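Long-range contact in MHP1 (Microbacterium liquefaciens, PDB 2JLN), which couples the uptake of 5-aryl-substituted hydantoins, such as indolylmethyl and benzyl hydantoin, to sodium across the membrane: residues L112-W123 / V346-A356. Residues are numbered along the deposited sequence; the frame is centred on the assembly and turned at random.
Sequences LLSLFWFGFQTW and VGLLMMPWQFA
Transmembrane helix 104-137 packs through Gly-119 against the end of helix 336-349 and the connection to helix 356-368, which carries the short 3-10 segment 352-354. The two backbones come close where glycines lie in the interface: CA of Leu-115 and CA of Gly-347 are 4.7 Å apart, and beside Gly-119 the ring of Pro-352 fills the place a side chain would take. Pro-352 also lays its CB over one face of the Phe-116 ring, 3.6 Å from the centroid, a CH-pi contact shifted toward the CD2-CE2 side. Farther along, the five-membered rings of Trp-123 and Trp-353 form an offset stack, nearly parallel at 10° with centroids 4.4 Å apart. Trp-353 CB sits over the Trp-123 pyrrole, 3.6 Å from its centroid; chi1 of Trp-353 (42°), with CG between backbone N and carbonyl carbon, swings the indole alongside Trp-123. CE3 of Trp-353 lies 3.3 Å from Gly-119 O. Replacing Trp-123 by an alanine would probably remove both the stack and the ring facing Trp-353 CB, leaving the Trp-353 indole freer to turn. Leu-348 CD2 meets Thr-122 CG2 at 3.5 Å; the threonine hydroxyl is bonded to Phe-118 O and to Gln-153. Around the contact, helix 142-157 supplies Ile-146 to both tryptophans, helix 356-368 sets Leu-363 against Phe-116, and helix 314-329 touches Leu-115 and Phe-118, the latter through Asn-318 of the substrate site.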
loop_
_atom_site.group_PDB
_atom_site.type_symbol
_atom_site.label_atom_id
_atom_site.label_comp_id
_atom_site.label_asym_id
_atom_site.label_seq_id
_atom_site.Cartn_x
_atom_site.Cartn_y
_atom_site.Cartn_z
ATOM N N LEU A 112 6.967 3.228 10.378
ATOM C CA LEU A 112 8.394 3.388 10.006
ATOM C C LEU A 112 8.739 3.035 8.539
ATOM O O LEU A 112 9.404 3.811 7.849
ATOM C CB LEU A 112 9.321 2.609 10.961
ATOM C CG LEU A 112 9.627 3.273 12.314
ATOM C CD1 LEU A 112 10.324 2.310 13.283
ATOM C CD2 LEU A 112 10.430 4.578 12.151
ATOM N N LEU A 113 8.315 1.863 8.076
ATOM C CA LEU A 113 8.416 1.557 6.659
ATOM C C LEU A 113 7.805 2.664 5.800
ATOM O O LEU A 113 8.445 3.173 4.882
ATOM C CB LEU A 113 7.701 0.260 6.326
ATOM C CG LEU A 113 8.383 -1.038 6.683
ATOM C CD1 LEU A 113 7.696 -2.161 5.913
ATOM C CD2 LEU A 113 9.842 -0.945 6.329
ATOM N N SER A 114 6.556 3.012 6.083
ATOM C CA SER A 114 5.817 3.948 5.262
ATOM C C SER A 114 6.564 5.260 5.124
ATOM O O SER A 114 6.727 5.773 4.013
ATOM C CB SER A 114 4.431 4.190 5.860
ATOM O OG SER A 114 3.463 3.378 5.224
ATOM N N LEU A 115 7.013 5.795 6.260
ATOM C CA LEU A 115 7.764 7.046 6.323
ATOM C C LEU A 115 9.081 6.981 5.550
ATOM O O LEU A 115 9.461 7.941 4.884
ATOM C CB LEU A 115 8.061 7.381 7.774
ATOM C CG LEU A 115 6.951 8.112 8.497
ATOM C CD1 LEU A 115 7.500 8.757 9.779
ATOM C CD2 LEU A 115 6.370 9.136 7.530
ATOM N N PHE A 116 9.795 5.862 5.667
ATOM C CA PHE A 116 10.992 5.636 4.874
ATOM C C PHE A 116 10.686 5.760 3.374
ATOM O O PHE A 116 11.213 6.646 2.691
ATOM C CB PHE A 116 11.580 4.257 5.179
ATOM C CG PHE A 116 12.861 3.952 4.427
ATOM C CD1 PHE A 116 12.828 3.261 3.216
ATOM C CD2 PHE A 116 14.097 4.347 4.940
ATOM C CE1 PHE A 116 14.006 2.980 2.521
ATOM C CE2 PHE A 116 15.271 4.064 4.266
ATOM C CZ PHE A 116 15.226 3.381 3.047
ATOM N N TRP A 117 9.834 4.879 2.860
ATOM C CA TRP A 117 9.544 4.899 1.443
ATOM C C TRP A 117 8.977 6.220 0.939
ATOM O O TRP A 117 9.220 6.583 -0.206
ATOM C CB TRP A 117 8.650 3.736 1.054
ATOM C CG TRP A 117 9.323 2.421 1.215
ATOM C CD1 TRP A 117 8.940 1.407 2.035
ATOM C CD2 TRP A 117 10.508 1.976 0.549
ATOM N NE1 TRP A 117 9.804 0.348 1.917
ATOM C CE2 TRP A 117 10.782 0.673 1.016
ATOM C CE3 TRP A 117 11.372 2.555 -0.388
ATOM C CZ2 TRP A 117 11.884 -0.064 0.579
ATOM C CZ3 TRP A 117 12.468 1.828 -0.819
ATOM C CH2 TRP A 117 12.713 0.530 -0.332
ATOM N N PHE A 118 8.239 6.950 1.770
ATOM C CA PHE A 118 7.816 8.291 1.370
ATOM C C PHE A 118 8.988 9.212 0.937
ATOM O O PHE A 118 8.880 9.933 -0.054
ATOM C CB PHE A 118 6.992 8.998 2.447
ATOM C CG PHE A 118 6.751 10.447 2.129
ATOM C CD1 PHE A 118 5.805 10.811 1.171
ATOM C CD2 PHE A 118 7.513 11.441 2.716
ATOM C CE1 PHE A 118 5.601 12.125 0.830
ATOM C CE2 PHE A 118 7.304 12.761 2.394
ATOM C CZ PHE A 118 6.348 13.102 1.444
ATOM N N GLY A 119 10.092 9.204 1.685
ATOM C CA GLY A 119 11.275 9.988 1.330
ATOM C C GLY A 119 12.072 9.454 0.132
ATOM O O GLY A 119 12.686 10.210 -0.628
ATOM N N PHE A 120 12.064 8.140 -0.052
ATOM C CA PHE A 120 12.698 7.580 -1.218
ATOM C C PHE A 120 12.000 8.065 -2.483
ATOM O O PHE A 120 12.646 8.558 -3.397
ATOM C CB PHE A 120 12.710 6.054 -1.161
ATOM C CG PHE A 120 13.580 5.424 -2.211
ATOM C CD1 PHE A 120 14.953 5.613 -2.186
ATOM C CD2 PHE A 120 13.020 4.652 -3.228
ATOM C CE1 PHE A 120 15.753 5.051 -3.157
ATOM C CE2 PHE A 120 13.816 4.079 -4.219
ATOM C CZ PHE A 120 15.186 4.277 -4.182
ATOM N N GLN A 121 10.681 7.932 -2.548
ATOM C CA GLN A 121 9.962 8.348 -3.746
ATOM C C GLN A 121 9.929 9.866 -3.916
ATOM O O GLN A 121 9.823 10.367 -5.042
ATOM C CB GLN A 121 8.550 7.784 -3.729
ATOM C CG GLN A 121 8.541 6.308 -3.469
ATOM C CD GLN A 121 8.022 5.503 -4.626
ATOM O OE1 GLN A 121 7.309 4.533 -4.416
ATOM N NE2 GLN A 121 8.368 5.888 -5.849
ATOM N N THR A 122 10.019 10.601 -2.810
ATOM C CA THR A 122 10.057 12.050 -2.907
ATOM C C THR A 122 11.305 12.392 -3.681
ATOM O O THR A 122 11.308 13.302 -4.503
ATOM C CB THR A 122 10.029 12.765 -1.531
ATOM O OG1 THR A 122 8.690 12.765 -1.022
ATOM C CG2 THR A 122 10.479 14.224 -1.665
ATOM N N TRP A 123 12.354 11.618 -3.434
ATOM C CA TRP A 123 13.625 11.748 -4.147
ATOM C C TRP A 123 13.530 11.533 -5.674
ATOM O O TRP A 123 13.983 12.382 -6.443
ATOM C CB TRP A 123 14.629 10.788 -3.512
ATOM C CG TRP A 123 16.040 10.812 -4.025
ATOM C CD1 TRP A 123 16.948 11.837 -3.924
ATOM C CD2 TRP A 123 16.734 9.722 -4.650
ATOM N NE1 TRP A 123 18.149 11.457 -4.477
ATOM C CE2 TRP A 123 18.047 10.162 -4.920
ATOM C CE3 TRP A 123 16.374 8.411 -5.003
ATOM C CZ2 TRP A 123 18.993 9.338 -5.532
ATOM C CZ3 TRP A 123 17.322 7.597 -5.591
ATOM C CH2 TRP A 123 18.609 8.065 -5.858
ATOM N N VAL A 346 9.447 14.348 9.045
ATOM C CA VAL A 346 10.191 13.186 9.541
ATOM C C VAL A 346 10.693 12.284 8.387
ATOM O O VAL A 346 11.877 11.957 8.303
ATOM C CB VAL A 346 9.368 12.363 10.542
ATOM C CG1 VAL A 346 9.956 10.960 10.702
ATOM C CG2 VAL A 346 9.299 13.086 11.874
ATOM N N GLY A 347 9.798 11.898 7.488
ATOM C CA GLY A 347 10.186 11.117 6.325
ATOM C C GLY A 347 11.476 11.595 5.683
ATOM O O GLY A 347 12.387 10.802 5.484
ATOM N N LEU A 348 11.556 12.888 5.372
ATOM C CA LEU A 348 12.724 13.456 4.701
ATOM C C LEU A 348 13.978 13.601 5.583
ATOM O O LEU A 348 15.099 13.532 5.082
ATOM C CB LEU A 348 12.404 14.810 4.070
ATOM C CG LEU A 348 11.309 14.997 3.015
ATOM C CD1 LEU A 348 11.122 16.501 2.811
ATOM C CD2 LEU A 348 11.596 14.288 1.691
ATOM N N LEU A 349 13.821 13.814 6.883
ATOM C CA LEU A 349 15.010 13.904 7.733
ATOM C C LEU A 349 15.613 12.531 8.060
ATOM O O LEU A 349 16.584 12.439 8.804
ATOM C CB LEU A 349 14.731 14.710 9.007
ATOM C CG LEU A 349 14.502 16.206 8.749
ATOM C CD1 LEU A 349 14.221 16.945 10.035
ATOM C CD2 LEU A 349 15.681 16.827 8.051
ATOM N N MET A 350 15.032 11.463 7.515
ATOM C CA MET A 350 15.674 10.146 7.561
ATOM C C MET A 350 16.595 10.046 6.347
ATOM O O MET A 350 17.331 9.076 6.182
ATOM C CB MET A 350 14.651 9.000 7.503
ATOM C CG MET A 350 13.464 9.089 8.466
ATOM S SD MET A 350 12.452 7.574 8.463
ATOM C CE MET A 350 13.398 6.577 9.616
ATOM N N MET A 351 16.531 11.063 5.493
ATOM C CA MET A 351 17.292 11.091 4.250
ATOM C C MET A 351 17.534 9.690 3.717
ATOM O O MET A 351 18.686 9.298 3.526
ATOM C CB MET A 351 18.614 11.824 4.465
ATOM C CG MET A 351 18.421 13.252 4.986
ATOM S SD MET A 351 19.966 14.131 5.274
ATOM C CE MET A 351 20.658 14.127 3.616
ATOM N N PRO A 352 16.436 8.940 3.472
ATOM C CA PRO A 352 16.417 7.494 3.184
ATOM C C PRO A 352 16.995 7.088 1.829
ATOM O O PRO A 352 17.150 5.900 1.578
ATOM C CB PRO A 352 14.919 7.159 3.231
ATOM C CG PRO A 352 14.245 8.463 2.910
ATOM C CD PRO A 352 15.067 9.471 3.624
ATOM N N TRP A 353 17.284 8.056 0.968
ATOM C CA TRP A 353 17.797 7.762 -0.370
ATOM C C TRP A 353 19.264 7.389 -0.304
ATOM O O TRP A 353 19.891 7.142 -1.336
ATOM C CB TRP A 353 17.602 8.954 -1.319
ATOM C CG TRP A 353 17.904 10.270 -0.693
ATOM C CD1 TRP A 353 19.069 10.964 -0.773
ATOM C CD2 TRP A 353 17.025 11.044 0.137
ATOM N NE1 TRP A 353 18.975 12.135 -0.043
ATOM C CE2 TRP A 353 17.729 12.206 0.522
ATOM C CE3 TRP A 353 15.720 10.862 0.594
ATOM C CZ2 TRP A 353 17.170 13.182 1.332
ATOM C CZ3 TRP A 353 15.168 11.826 1.393
ATOM C CH2 TRP A 353 15.891 12.978 1.757
ATOM N N GLN A 354 19.800 7.346 0.915
ATOM C CA GLN A 354 21.205 7.007 1.131
ATOM C C GLN A 354 21.432 5.738 1.975
ATOM O O GLN A 354 22.562 5.402 2.319
ATOM C CB GLN A 354 21.957 8.212 1.704
ATOM C CG GLN A 354 22.400 9.183 0.611
ATOM C CD GLN A 354 22.901 10.515 1.145
ATOM O OE1 GLN A 354 22.724 10.836 2.328
ATOM N NE2 GLN A 354 23.520 11.306 0.266
ATOM N N PHE A 355 20.354 5.024 2.278
ATOM C CA PHE A 355 20.420 3.824 3.108
ATOM C C PHE A 355 19.629 2.687 2.468
ATOM O O PHE A 355 19.608 1.571 2.988
ATOM C CB PHE A 355 19.876 4.117 4.514
ATOM C CG PHE A 355 20.536 5.279 5.175
ATOM C CD1 PHE A 355 20.113 6.574 4.909
ATOM C CD2 PHE A 355 21.600 5.090 6.038
ATOM C CE1 PHE A 355 20.740 7.673 5.502
ATOM C CE2 PHE A 355 22.233 6.177 6.639
ATOM C CZ PHE A 355 21.800 7.472 6.370
ATOM N N ALA A 356 18.958 2.975 1.353
ATOM C CA ALA A 356 18.175 1.960 0.653
ATOM C C ALA A 356 19.126 0.940 0.054
ATOM O O ALA A 356 18.848 -0.261 0.089
ATOM C CB ALA A 356 17.303 2.586 -0.432
#